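PDB 3PPB: putative tetR family transcription regulator from Shewanella loihica, which probably binds DNA through a helix-turn-helix motif and regulates transcription, as expected for a member of the TetR family. Local coordinates for residues I72-V76 / Q88-A93; V64-F68 / K103-F107; N156-Q160 / L187-M192; L57-L62 / T115-R121. One frame throughout, in Å; residues are numbered along the deposited sequence.

How the contacts relate
Contacts 1, 2 and 4 follow helix 53-74 along its length, from its C-terminal part back toward the predicted DNA-binding region. Contact 3 lies at the dimer interface; contact 4 also touches the second subunit. Contacts 1 and 4 lie on opposite sides of the chain's centre, with centres about 23 Å apart. Contact 2 sits between them and touches both, through F68 CZ on A93 CB (3.8 Å) and F106 CE1 on L60 CD2 (3.6 Å). Contact 3 meets contact 1 where W90 packs on F188. Bound tetraethylene glycol lies about 4 Å from the side chains of L89, F68 and F188, so contacts 1, 2 and 3 probably border a ligand-sized pocket, as in TetR relatives.

Contact 1 of 4, residues I72-V76 / Q88-A93; sequences IQASV and QLWFAA
I72 turns CG1 in between its backbone N and carbonyl carbon (chi1 70°), and this puts CG2 anti to the carbonyl carbon, against A93. V76 does the same job with another rotamer: CG1 is anti to the backbone N (chi1 173°), and CG2 is directed at Q88 and L89. In this TetR-like fold the two residues belong to the C-terminal part of helix 53-74 and the turn after it, which pack on helix 82-99 of the regulatory domain. The contact is mostly apolar. V76 CG2 sits on Q88 CB and on L89 CG, 3.7 Å from the latter. The side chains of V76 and L89 meet at about a right angle. L89 brings CD2 to 3.6 Å from I72 O. S75 lays its CB on A92 CB at 3.7 Å, while its OG is hydrogen-bonded back to A71 O. A92 CB also lies 4.1 Å from I72 CB. The small alanines thus let the two backbones come close, with the CA atoms of I72 and A92 only 5.1 Å apart. F131 of helix 130-141 packs on both I72 and L89. The tightest point is I72 CG2 against A93 CA, at 3.5 Å, closer than usual for two carbons.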
loop_
_atom_site.group_PDB
_atom_site.type_symbol
_atom_site.label_atom_id
_atom_site.label_comp_id
_atom_site.label_asym_id
_atom_site.label_seq_id
_atom_site.Cartn_x
_atom_site.Cartn_y
_atom_site.Cartn_z
ATOM N N ILE A 72 -18.239 6.405 5.342
ATOM C CA ILE A 72 -18.316 6.770 3.928
ATOM C C ILE A 72 -19.723 6.506 3.369
ATOM O O ILE A 72 -20.213 7.326 2.587
ATOM C CB ILE A 72 -17.177 6.144 3.071
ATOM C CG1 ILE A 72 -17.296 4.619 2.899
ATOM C CG2 ILE A 72 -15.814 6.538 3.672
ATOM C CD1 ILE A 72 -16.341 4.019 1.837
ATOM N N GLN A 73 -20.406 5.436 3.828
ATOM C CA GLN A 73 -21.768 5.139 3.358
ATOM C C GLN A 73 -22.785 6.144 3.934
ATOM O O GLN A 73 -23.683 6.571 3.211
ATOM C CB GLN A 73 -22.182 3.702 3.687
ATOM C CG GLN A 73 -21.453 2.667 2.841
ATOM C CD GLN A 73 -22.102 1.317 2.981
ATOM O OE1 GLN A 73 -21.807 0.549 3.912
ATOM N NE2 GLN A 73 -23.013 1.008 2.064
ATOM N N ALA A 74 -22.615 6.554 5.208
ATOM C CA ALA A 74 -23.498 7.526 5.866
ATOM C C ALA A 74 -23.383 8.933 5.240
ATOM O O ALA A 74 -24.298 9.738 5.383
ATOM C CB ALA A 74 -23.187 7.590 7.351
ATOM N N SER A 75 -22.274 9.213 4.538
ATOM C CA SER A 75 -21.985 10.493 3.887
ATOM C C SER A 75 -22.624 10.606 2.501
ATOM O O SER A 75 -22.580 11.670 1.882
ATOM C CB SER A 75 -20.473 10.661 3.747
ATOM O OG SER A 75 -19.826 10.667 5.009
ATOM N N VAL A 76 -23.204 9.504 2.014
ATOM C CA VAL A 76 -23.743 9.416 0.674
ATOM C C VAL A 76 -25.237 9.169 0.666
ATOM O O VAL A 76 -25.711 8.137 1.147
ATOM C CB VAL A 76 -22.999 8.301 -0.112
ATOM C CG1 VAL A 76 -23.629 8.048 -1.488
ATOM C CG2 VAL A 76 -21.516 8.625 -0.246
ATOM N N GLN A 88 -18.772 11.123 -4.365
ATOM C CA GLN A 88 -19.119 11.353 -2.957
ATOM C C GLN A 88 -18.417 10.325 -2.063
ATOM O O GLN A 88 -17.912 10.697 -1.004
ATOM C CB GLN A 88 -20.640 11.246 -2.725
ATOM C CG GLN A 88 -21.530 12.298 -3.356
ATOM C CD GLN A 88 -22.993 12.011 -3.016
ATOM O OE1 GLN A 88 -23.447 12.196 -1.878
ATOM N NE2 GLN A 88 -23.767 11.514 -3.986
ATOM N N LEU A 89 -18.389 9.025 -2.479
ATOM C CA LEU A 89 -17.756 7.976 -1.673
ATOM C C LEU A 89 -16.251 8.189 -1.590
ATOM O O LEU A 89 -15.670 8.027 -0.521
ATOM C CB LEU A 89 -18.044 6.580 -2.228
ATOM C CG LEU A 89 -19.429 5.992 -1.892
ATOM C CD1 LEU A 89 -19.788 4.926 -2.856
ATOM C CD2 LEU A 89 -19.492 5.458 -0.451
ATOM N N TRP A 90 -15.628 8.552 -2.727
ATOM C CA TRP A 90 -14.191 8.802 -2.810
ATOM C C TRP A 90 -13.796 9.981 -1.905
ATOM O O TRP A 90 -12.873 9.844 -1.106
ATOM C CB TRP A 90 -13.819 9.076 -4.264
ATOM C CG TRP A 90 -12.393 9.475 -4.466
ATOM C CD1 TRP A 90 -11.917 10.728 -4.698
ATOM C CD2 TRP A 90 -11.248 8.613 -4.408
ATOM N NE1 TRP A 90 -10.555 10.689 -4.871
ATOM C CE2 TRP A 90 -10.117 9.405 -4.682
ATOM C CE3 TRP A 90 -11.069 7.240 -4.153
ATOM C CZ2 TRP A 90 -8.826 8.870 -4.729
ATOM C CZ3 TRP A 90 -9.792 6.713 -4.206
ATOM C CH2 TRP A 90 -8.692 7.518 -4.503
ATOM N N PHE A 91 -14.514 11.116 -2.001
ATOM C CA PHE A 91 -14.158 12.268 -1.185
ATOM C C PHE A 91 -14.542 12.051 0.291
ATOM O O PHE A 91 -13.817 12.542 1.155
ATOM C CB PHE A 91 -14.683 13.587 -1.761
ATOM C CG PHE A 91 -13.931 13.968 -3.027
ATOM C CD1 PHE A 91 -12.540 14.114 -3.021
ATOM C CD2 PHE A 91 -14.606 14.170 -4.226
ATOM C CE1 PHE A 91 -11.839 14.427 -4.197
ATOM C CE2 PHE A 91 -13.907 14.531 -5.392
ATOM C CZ PHE A 91 -12.525 14.652 -5.370
ATOM N N ALA A 92 -15.575 11.237 0.591
ATOM C CA ALA A 92 -15.902 10.881 1.989
ATOM C C ALA A 92 -14.799 10.009 2.588
ATOM O O ALA A 92 -14.474 10.157 3.766
ATOM C CB ALA A 92 -17.230 10.138 2.070
ATOM N N ALA A 93 -14.229 9.096 1.775
ATOM C CA ALA A 93 -13.138 8.198 2.206
ATOM C C ALA A 93 -11.877 9.019 2.510
ATOM O O ALA A 93 -11.260 8.842 3.560
ATOM C CB ALA A 93 -12.858 7.141 1.126
#

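Contact 2 of 4, residues V64-F68 / K103-F107; sequences VKQEF and KQAFF. With EDO (1,2-ethanediol), chain D; EDO (1,2-ethanediol), chain G; EDO (1,2-ethanediol), chain H.
V64 and F107 make the central apolar contact, with V64 CG1 3.7 Å from F107 CZ. The same methyl lies on K103 CB. V64 has CG1 anti to its backbone N (chi1 -176°), which aims this branch at helix 101-110. Among the aromatic contacts, F107 turns its edge to the face of F68. The planes stand at 84° and the centroids are 5.4 Å apart, a T-shaped pair. W96 packs against both rings. K65 adds a cation-pi contact, with NZ over the F107 face 4.9 Å from the ring centroid. Here, in the regulatory domain of the TetR-like fold, segments 64-68 and 103-107 cross at -115°. Cutting F107 back to an alanine is likely to open a gap beside V64 and F68 and to leave the K65 ammonium without the ring face it lies over. One 1,2-ethanediol, probably from the crystallisation liquor, accepts hydrogen bonds from K65 NZ through both oxygens; its O2 lies over F107, 3.3 Å from CG. The ionic contact is a salt bridge: K103 NZ gives a hydrogen bond of 2.8 Å to the syn lone pair of E67 OE1. Two further ethanediols donate to the carboxylate, one to OE1 and one to OE2 of E67.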
loop_
_atom_site.group_PDB
_atom_site.type_symbol
_atom_site.label_atom_id
_atom_site.label_comp_id
_atom_site.label_asym_id
_atom_site.label_seq_id
_atom_site.Cartn_x
_atom_site.Cartn_y
_atom_site.Cartn_z
ATOM N N VAL A 64 -11.957 -1.114 12.781
ATOM C CA VAL A 64 -11.610 0.133 12.080
ATOM C C VAL A 64 -12.202 0.090 10.645
ATOM O O VAL A 64 -12.785 1.081 10.209
ATOM C CB VAL A 64 -10.083 0.467 12.088
ATOM C CG1 VAL A 64 -9.829 1.823 11.438
ATOM C CG2 VAL A 64 -9.522 0.474 13.525
ATOM N N LYS A 65 -12.104 -1.059 9.952
ATOM C CA LYS A 65 -12.695 -1.218 8.612
ATOM C C LYS A 65 -14.211 -0.932 8.669
ATOM O O LYS A 65 -14.714 -0.195 7.810
ATOM C CB LYS A 65 -12.435 -2.631 8.031
ATOM C CG LYS A 65 -11.003 -2.887 7.570
ATOM C CD LYS A 65 -10.741 -2.329 6.180
ATOM C CE LYS A 65 -9.291 -2.419 5.813
ATOM N NZ LYS A 65 -9.102 -2.271 4.348
ATOM N N GLN A 66 -14.917 -1.459 9.709
ATOM C CA GLN A 66 -16.353 -1.230 9.866
ATOM C C GLN A 66 -16.658 0.261 10.074
ATOM O O GLN A 66 -17.570 0.773 9.428
ATOM C CB GLN A 66 -16.962 -2.075 10.986
ATOM C CG GLN A 66 -18.504 -2.089 10.930
ATOM C CD GLN A 66 -19.042 -2.713 9.665
ATOM O OE1 GLN A 66 -18.854 -3.897 9.410
ATOM N NE2 GLN A 66 -19.693 -1.916 8.820
ATOM N N GLU A 67 -15.873 0.962 10.914
ATOM C CA GLU A 67 -16.019 2.408 11.136
ATOM C C GLU A 67 -15.884 3.193 9.821
ATOM O O GLU A 67 -16.692 4.083 9.537
ATOM C CB GLU A 67 -14.965 2.904 12.131
ATOM C CG GLU A 67 -15.247 2.532 13.566
ATOM C CD GLU A 67 -14.137 2.966 14.498
ATOM O OE1 GLU A 67 -13.527 4.028 14.237
ATOM O OE2 GLU A 67 -13.850 2.227 15.469
ATOM N N PHE A 68 -14.851 2.860 9.033
ATOM C CA PHE A 68 -14.577 3.477 7.742
ATOM C C PHE A 68 -15.762 3.278 6.781
ATOM O O PHE A 68 -16.251 4.243 6.184
ATOM C CB PHE A 68 -13.294 2.874 7.161
ATOM C CG PHE A 68 -12.947 3.291 5.751
ATOM C CD1 PHE A 68 -12.396 4.544 5.493
ATOM C CD2 PHE A 68 -13.114 2.409 4.683
ATOM C CE1 PHE A 68 -12.020 4.907 4.199
ATOM C CE2 PHE A 68 -12.743 2.773 3.388
ATOM C CZ PHE A 68 -12.206 4.020 3.151
ATOM N N LYS A 103 -5.988 6.039 12.779
ATOM C CA LYS A 103 -6.670 4.929 12.114
ATOM C C LYS A 103 -6.262 4.824 10.644
ATOM O O LYS A 103 -6.130 3.710 10.127
ATOM C CB LYS A 103 -8.186 5.082 12.240
ATOM C CG LYS A 103 -8.673 4.760 13.628
ATOM C CD LYS A 103 -10.089 5.251 13.874
ATOM C CE LYS A 103 -10.420 5.010 15.330
ATOM N NZ LYS A 103 -11.742 5.579 15.681
ATOM N N GLN A 104 -5.997 5.980 9.991
ATOM C CA GLN A 104 -5.543 6.002 8.605
ATOM C C GLN A 104 -4.100 5.446 8.503
ATOM O O GLN A 104 -3.826 4.628 7.623
ATOM C CB GLN A 104 -5.650 7.410 7.991
ATOM C CG GLN A 104 -5.068 7.528 6.579
ATOM C CD GLN A 104 -5.648 6.536 5.592
ATOM O OE1 GLN A 104 -6.795 6.088 5.712
ATOM N NE2 GLN A 104 -4.874 6.195 4.571
ATOM N N ALA A 105 -3.202 5.851 9.424
ATOM C CA ALA A 105 -1.827 5.320 9.459
ATOM C C ALA A 105 -1.863 3.778 9.652
ATOM O O ALA A 105 -1.074 3.073 9.034
ATOM C CB ALA A 105 -1.037 5.981 10.580
ATOM N N PHE A 106 -2.829 3.273 10.463
ATOM C CA PHE A 106 -3.090 1.852 10.719
ATOM C C PHE A 106 -3.463 1.160 9.403
ATOM O O PHE A 106 -2.960 0.068 9.148
ATOM C CB PHE A 106 -4.207 1.684 11.784
ATOM C CG PHE A 106 -4.651 0.258 12.010
ATOM C CD1 PHE A 106 -3.960 -0.570 12.887
ATOM C CD2 PHE A 106 -5.749 -0.268 11.327
ATOM C CE1 PHE A 106 -4.348 -1.898 13.077
ATOM C CE2 PHE A 106 -6.137 -1.598 11.518
ATOM C CZ PHE A 106 -5.447 -2.398 12.411
ATOM N N PHE A 107 -4.301 1.801 8.544
ATOM C CA PHE A 107 -4.649 1.220 7.229
ATOM C C PHE A 107 -3.416 1.175 6.329
ATOM O O PHE A 107 -3.126 0.159 5.710
ATOM C CB PHE A 107 -5.763 2.011 6.522
ATOM C CG PHE A 107 -7.187 1.804 6.979
ATOM C CD1 PHE A 107 -7.555 0.654 7.681
ATOM C CD2 PHE A 107 -8.173 2.719 6.650
ATOM C CE1 PHE A 107 -8.875 0.450 8.073
ATOM C CE2 PHE A 107 -9.506 2.490 7.005
ATOM C CZ PHE A 107 -9.843 1.368 7.723
HETATM C C1 EDO D . -9.739 0.768 2.477
HETATM O O1 EDO D . -10.517 -0.267 3.074
HETATM C C2 EDO D . -8.812 1.338 3.538
HETATM O O2 EDO D . -8.036 0.294 4.119
HETATM C C1 EDO G . -14.793 7.329 12.764
HETATM O O1 EDO G . -13.921 6.189 12.746
HETATM C C2 EDO G . -16.020 7.026 11.907
HETATM O O2 EDO G . -16.846 8.195 11.809
HETATM C C1 EDO H . -10.165 1.731 18.713
HETATM O O1 EDO H . -10.454 3.112 18.461
HETATM C C2 EDO H . -11.345 0.878 18.262
HETATM O O2 EDO H . -11.564 1.076 16.862
#

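Contact 3 of 4, residues N156-Q160 / L187-M192; sequences NCHGQ and LFWNAM
Segments N156-Q160 and L187-M192 run nearly antiparallel, at 158° with axes 10.3 Å apart, and Q160 comes nearest to F188. They belong to helices 150-170 and 178-192. In TetR-type regulators the corresponding helices pair with their copies as the four-helix bundle of the dimer, and here too the second subunit packs on this contact. Q160 carries most of the polar part. Its extended chain sets the amide against the start of the facing segment, where NE2 donates to L187 O at 3.1 Å. The bond is fairly straight (158°), but NE2 meets the oxygen from well above the carbonyl plane. NE2 also bonds N156 OD1 of the second subunit, and N156 OD1 in turn bonds Q160 NE2 of that subunit. On the other side of the amide, Q160 OE1 accepts a bent bond from N156 ND2 at 3.0 Å. These bonds together fix which way the buried amide is turned. Water 1 donates to F188 O and lies doubtfully close to Q160 OE1. A191 CB fits beside the amide, 3.5 Å from Q160 OE1. The apolar part lies next to this network. F188 stacks on W90 of helix 82-99 and meets C157 in a sulfur-aromatic contact. C157 SG approaches the ring obliquely, 4.8 Å from the centroid and 3.7 Å from F188 CE1.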
loop_
_atom_site.group_PDB
_atom_site.type_symbol
_atom_site.label_atom_id
_atom_site.label_comp_id
_atom_site.label_asym_id
_atom_site.label_seq_id
_atom_site.Cartn_x
_atom_site.Cartn_y
_atom_site.Cartn_z
ATOM N N ASN A 156 -7.661 -2.625 -6.873
ATOM C CA ASN A 156 -7.203 -1.413 -7.519
ATOM C C ASN A 156 -7.787 -0.192 -6.808
ATOM O O ASN A 156 -7.035 0.745 -6.546
ATOM C CB ASN A 156 -7.529 -1.430 -9.009
ATOM C CG ASN A 156 -7.083 -0.177 -9.683
ATOM O OD1 ASN A 156 -5.880 0.086 -9.854
ATOM N ND2 ASN A 156 -8.053 0.676 -9.904
ATOM N N CYS A 157 -9.105 -0.196 -6.484
ATOM C CA CYS A 157 -9.744 0.902 -5.728
ATOM C C CYS A 157 -8.986 1.125 -4.431
ATOM O O CYS A 157 -8.688 2.255 -4.062
ATOM C CB CYS A 157 -11.213 0.592 -5.439
ATOM S SG CYS A 157 -12.259 0.542 -6.896
ATOM N N HIS A 158 -8.675 0.018 -3.744
ATOM C CA HIS A 158 -7.956 -0.008 -2.473
ATOM C C HIS A 158 -6.538 0.579 -2.625
ATOM O O HIS A 158 -6.156 1.433 -1.811
ATOM C CB HIS A 158 -7.908 -1.439 -1.948
ATOM C CG HIS A 158 -7.467 -1.597 -0.530
ATOM N ND1 HIS A 158 -7.340 -0.520 0.315
ATOM C CD2 HIS A 158 -7.196 -2.726 0.163
ATOM C CE1 HIS A 158 -6.941 -1.020 1.468
ATOM N NE2 HIS A 158 -6.862 -2.346 1.428
ATOM N N GLY A 159 -5.800 0.165 -3.668
ATOM C CA GLY A 159 -4.461 0.687 -3.925
ATOM C C GLY A 159 -4.460 2.178 -4.244
ATOM O O GLY A 159 -3.566 2.916 -3.806
ATOM N N GLN A 160 -5.452 2.635 -5.022
ATOM C CA GLN A 160 -5.542 4.044 -5.396
ATOM C C GLN A 160 -5.932 4.880 -4.201
ATOM O O GLN A 160 -5.421 5.986 -4.053
ATOM C CB GLN A 160 -6.506 4.268 -6.560
ATOM C CG GLN A 160 -5.961 3.651 -7.850
ATOM C CD GLN A 160 -6.760 4.076 -9.025
ATOM O OE1 GLN A 160 -7.877 3.584 -9.250
ATOM N NE2 GLN A 160 -6.220 5.010 -9.794
ATOM N N LEU A 187 -8.043 10.115 -11.484
ATOM C CA LEU A 187 -7.178 8.923 -11.558
ATOM C C LEU A 187 -7.969 7.707 -11.126
ATOM O O LEU A 187 -7.876 6.679 -11.769
ATOM C CB LEU A 187 -5.907 9.069 -10.706
ATOM C CG LEU A 187 -4.821 10.013 -11.270
ATOM C CD1 LEU A 187 -4.000 10.603 -10.163
ATOM C CD2 LEU A 187 -3.918 9.328 -12.313
ATOM N N PHE A 188 -8.791 7.842 -10.071
ATOM C CA PHE A 188 -9.616 6.752 -9.536
ATOM C C PHE A 188 -10.690 6.291 -10.556
ATOM O O PHE A 188 -10.760 5.103 -10.872
ATOM C CB PHE A 188 -10.266 7.203 -8.222
ATOM C CG PHE A 188 -11.237 6.214 -7.629
ATOM C CD1 PHE A 188 -10.784 5.053 -7.013
ATOM C CD2 PHE A 188 -12.605 6.468 -7.639
ATOM C CE1 PHE A 188 -11.688 4.155 -6.429
ATOM C CE2 PHE A 188 -13.508 5.560 -7.081
ATOM C CZ PHE A 188 -13.047 4.409 -6.482
ATOM N N TRP A 189 -11.532 7.228 -11.041
ATOM C CA TRP A 189 -12.606 6.941 -11.975
ATOM C C TRP A 189 -12.079 6.425 -13.318
ATOM O O TRP A 189 -12.586 5.412 -13.814
ATOM C CB TRP A 189 -13.484 8.195 -12.208
ATOM C CG TRP A 189 -14.676 7.893 -13.076
ATOM C CD1 TRP A 189 -14.838 8.220 -14.393
ATOM C CD2 TRP A 189 -15.859 7.158 -12.695
ATOM N NE1 TRP A 189 -16.050 7.745 -14.854
ATOM C CE2 TRP A 189 -16.692 7.084 -13.834
ATOM C CE3 TRP A 189 -16.296 6.552 -11.493
ATOM C CZ2 TRP A 189 -17.945 6.434 -13.811
ATOM C CZ3 TRP A 189 -17.539 5.925 -11.472
ATOM C CH2 TRP A 189 -18.354 5.884 -12.616
ATOM N N ASN A 190 -11.071 7.110 -13.906
ATOM C CA ASN A 190 -10.548 6.764 -15.235
ATOM C C ASN A 190 -9.871 5.401 -15.277
ATOM O O ASN A 190 -9.834 4.787 -16.348
ATOM C CB ASN A 190 -9.640 7.855 -15.773
ATOM C CG ASN A 190 -10.427 9.081 -16.138
ATOM O OD1 ASN A 190 -11.655 9.055 -16.221
ATOM N ND2 ASN A 190 -9.750 10.195 -16.325
ATOM N N ALA A 191 -9.380 4.896 -14.137
ATOM C CA ALA A 191 -8.820 3.536 -14.130
ATOM C C ALA A 191 -9.899 2.523 -14.479
ATOM O O ALA A 191 -9.636 1.602 -15.235
ATOM C CB ALA A 191 -8.234 3.195 -12.746
HETATM N N MSE A 192 -11.120 2.731 -13.953
HETATM C CA MSE A 192 -12.293 1.848 -14.073
HETATM C C MSE A 192 -13.191 2.094 -15.267
HETATM O O MSE A 192 -13.891 1.181 -15.688
HETATM C CB MSE A 192 -13.212 2.047 -12.853
HETATM C CG MSE A 192 -12.585 1.777 -11.506
HETATM SE SE MSE A 192 -14.014 1.661 -10.206
HETATM C CE MSE A 192 -14.512 3.556 -10.069
HETATM O O HOH W 1 -10.253 2.755 -9.220
#

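Contact 4 of 4, residues L57-L62 / T115-R121. With EDO (1,2-ethanediol), chain I; EDO (1,2-ethanediol), chain E.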
loop_
_atom_site.group_PDB
_atom_site.type_symbol
_atom_site.label_atom_id
_atom_site.label_comp_id
_atom_site.label_asym_id
_atom_site.label_seq_id
_atom_site.Cartn_x
_atom_site.Cartn_y
_atom_site.Cartn_z
ATOM N N LEU A 57 -5.189 -7.909 16.981
ATOM C CA LEU A 57 -4.954 -7.188 15.723
ATOM C C LEU A 57 -6.128 -7.399 14.744
ATOM O O LEU A 57 -6.554 -6.448 14.095
ATOM C CB LEU A 57 -3.624 -7.609 15.049
ATOM C CG LEU A 57 -3.384 -7.044 13.624
ATOM C CD1 LEU A 57 -3.305 -5.536 13.642
ATOM C CD2 LEU A 57 -2.157 -7.663 12.963
ATOM N N GLU A 58 -6.633 -8.638 14.642
ATOM C CA GLU A 58 -7.725 -8.982 13.719
ATOM C C GLU A 58 -9.030 -8.269 14.106
ATOM O O GLU A 58 -9.714 -7.737 13.227
ATOM C CB GLU A 58 -7.926 -10.497 13.684
ATOM C CG GLU A 58 -6.786 -11.211 12.983
ATOM C CD GLU A 58 -6.798 -12.728 13.045
ATOM O OE1 GLU A 58 -7.705 -13.305 13.688
ATOM O OE2 GLU A 58 -5.898 -13.343 12.432
ATOM N N GLN A 59 -9.339 -8.223 15.419
ATOM C CA GLN A 59 -10.546 -7.568 15.922
ATOM C C GLN A 59 -10.445 -6.062 15.730
ATOM O O GLN A 59 -11.430 -5.427 15.348
ATOM C CB GLN A 59 -10.824 -7.921 17.407
ATOM C CG GLN A 59 -11.247 -9.386 17.645
ATOM C CD GLN A 59 -12.412 -9.826 16.783
ATOM O OE1 GLN A 59 -13.520 -9.286 16.869
ATOM N NE2 GLN A 59 -12.177 -10.800 15.911
ATOM N N LEU A 60 -9.247 -5.498 15.971
ATOM C CA LEU A 60 -8.999 -4.076 15.757
ATOM C C LEU A 60 -9.178 -3.734 14.270
ATOM O O LEU A 60 -9.887 -2.781 13.926
ATOM C CB LEU A 60 -7.575 -3.730 16.230
ATOM C CG LEU A 60 -7.125 -2.290 16.042
ATOM C CD1 LEU A 60 -8.026 -1.307 16.809
ATOM C CD2 LEU A 60 -5.665 -2.124 16.436
ATOM N N PHE A 61 -8.529 -4.531 13.394
ATOM C CA PHE A 61 -8.561 -4.388 11.938
ATOM C C PHE A 61 -9.991 -4.317 11.426
ATOM O O PHE A 61 -10.341 -3.344 10.760
ATOM C CB PHE A 61 -7.803 -5.560 11.275
ATOM C CG PHE A 61 -7.736 -5.516 9.766
ATOM C CD1 PHE A 61 -6.829 -4.691 9.122
ATOM C CD2 PHE A 61 -8.565 -6.318 8.991
ATOM C CE1 PHE A 61 -6.780 -4.640 7.727
ATOM C CE2 PHE A 61 -8.490 -6.287 7.601
ATOM C CZ PHE A 61 -7.596 -5.454 6.980
ATOM N N LEU A 62 -10.825 -5.325 11.769
ATOM C CA LEU A 62 -12.216 -5.405 11.308
ATOM C C LEU A 62 -13.053 -4.254 11.870
ATOM O O LEU A 62 -13.912 -3.709 11.150
ATOM C CB LEU A 62 -12.856 -6.765 11.645
ATOM C CG LEU A 62 -12.233 -8.005 10.982
ATOM C CD1 LEU A 62 -12.763 -9.270 11.613
ATOM C CD2 LEU A 62 -12.460 -8.020 9.453
ATOM N N THR A 115 0.932 -8.916 6.896
ATOM C CA THR A 115 0.799 -9.087 8.355
ATOM C C THR A 115 -0.574 -9.675 8.736
ATOM O O THR A 115 -0.626 -10.599 9.558
ATOM C CB THR A 115 1.058 -7.750 9.112
ATOM O OG1 THR A 115 2.220 -7.112 8.588
ATOM C CG2 THR A 115 1.229 -7.942 10.609
ATOM N N VAL A 116 -1.667 -9.130 8.170
ATOM C CA VAL A 116 -3.020 -9.602 8.504
ATOM C C VAL A 116 -3.315 -10.871 7.707
ATOM O O VAL A 116 -2.998 -10.921 6.515
ATOM C CB VAL A 116 -4.118 -8.514 8.293
ATOM C CG1 VAL A 116 -5.490 -8.995 8.758
ATOM C CG2 VAL A 116 -3.751 -7.212 9.002
ATOM N N GLU A 117 -3.926 -11.890 8.370
ATOM C CA GLU A 117 -4.367 -13.142 7.751
ATOM C C GLU A 117 -5.211 -12.840 6.528
ATOM O O GLU A 117 -6.058 -11.939 6.596
ATOM C CB GLU A 117 -5.198 -13.972 8.741
ATOM C CG GLU A 117 -4.402 -14.993 9.533
ATOM C CD GLU A 117 -3.709 -16.087 8.747
ATOM O OE1 GLU A 117 -4.223 -16.503 7.683
ATOM O OE2 GLU A 117 -2.644 -16.543 9.219
ATOM N N GLN A 118 -4.961 -13.560 5.399
ATOM C CA GLN A 118 -5.692 -13.360 4.140
ATOM C C GLN A 118 -7.203 -13.499 4.343
ATOM O O GLN A 118 -7.956 -12.704 3.772
ATOM C CB GLN A 118 -5.213 -14.325 3.044
ATOM C CG GLN A 118 -5.511 -13.822 1.625
ATOM C CD GLN A 118 -4.915 -14.694 0.545
ATOM O OE1 GLN A 118 -3.739 -15.093 0.598
ATOM N NE2 GLN A 118 -5.707 -14.977 -0.485
ATOM N N SER A 119 -7.633 -14.460 5.183
ATOM C CA SER A 119 -9.047 -14.703 5.479
ATOM C C SER A 119 -9.710 -13.477 6.139
ATOM O O SER A 119 -10.853 -13.157 5.797
ATOM C CB SER A 119 -9.213 -15.943 6.358
ATOM O OG SER A 119 -8.499 -15.842 7.577
ATOM N N VAL A 120 -8.986 -12.778 7.035
ATOM C CA VAL A 120 -9.483 -11.573 7.720
ATOM C C VAL A 120 -9.532 -10.399 6.721
ATOM O O VAL A 120 -10.501 -9.643 6.738
ATOM C CB VAL A 120 -8.654 -11.252 8.989
ATOM C CG1 VAL A 120 -9.051 -9.915 9.612
ATOM C CG2 VAL A 120 -8.798 -12.370 10.011
ATOM N N ARG A 121 -8.519 -10.281 5.839
ATOM C CA ARG A 121 -8.489 -9.254 4.798
ATOM C C ARG A 121 -9.666 -9.468 3.833
ATOM O O ARG A 121 -10.256 -8.485 3.374
ATOM C CB ARG A 121 -7.149 -9.250 4.043
ATOM C CG ARG A 121 -5.980 -8.688 4.869
ATOM C CD ARG A 121 -4.742 -8.372 4.045
ATOM N NE ARG A 121 -4.033 -9.568 3.566
ATOM C CZ ARG A 121 -3.994 -9.965 2.291
ATOM N NH1 ARG A 121 -4.632 -9.275 1.350
ATOM N NH2 ARG A 121 -3.324 -11.059 1.951
HETATM C C1 EDO I . -2.882 -11.210 11.852
HETATM O O1 EDO I . -3.985 -11.877 11.232
HETATM C C2 EDO I . -1.912 -12.175 12.519
HETATM O O2 EDO I . -1.848 -13.465 11.892
HETATM C C1 EDO E . 6.523 -7.621 9.478
HETATM O O1 EDO E . 5.911 -6.348 9.694
HETATM C C2 EDO E . 5.635 -8.767 9.967
HETATM O O2 EDO E . 4.477 -8.958 9.142
#
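This is mainly an apolar contact, in which F61, L62 and E58 of helix 53-74 receive V116 and V120. It sits where that helix, in the TetR fold, leads from the DNA-binding region into the regulatory domain. V116 lays CG1 over the F61 face, 4.2 Å from the centroid and 13° off the normal, a CH-pi contact. V120 works with both methyls. With CG1 anti to the backbone N (chi1 173°), CG1 meets F61 CD2 at 3.7 Å and L62 CD2, while CG2 lies against E58 CD at 3.7 Å. F106 backs L57 and F61 from helix 101-110. The E58 carboxylate reaches the N-cap residue E117 through a 1,2-ethanediol, probably from the crystallisation liquor. Replacing E58 by an alanine would probably leave V120 CG2 without its cover and this ethanediol without its acceptor. The ethanediol O1 donates to E58 OE2 at 2.7 Å and accepts from E117 N at 2.9 Å.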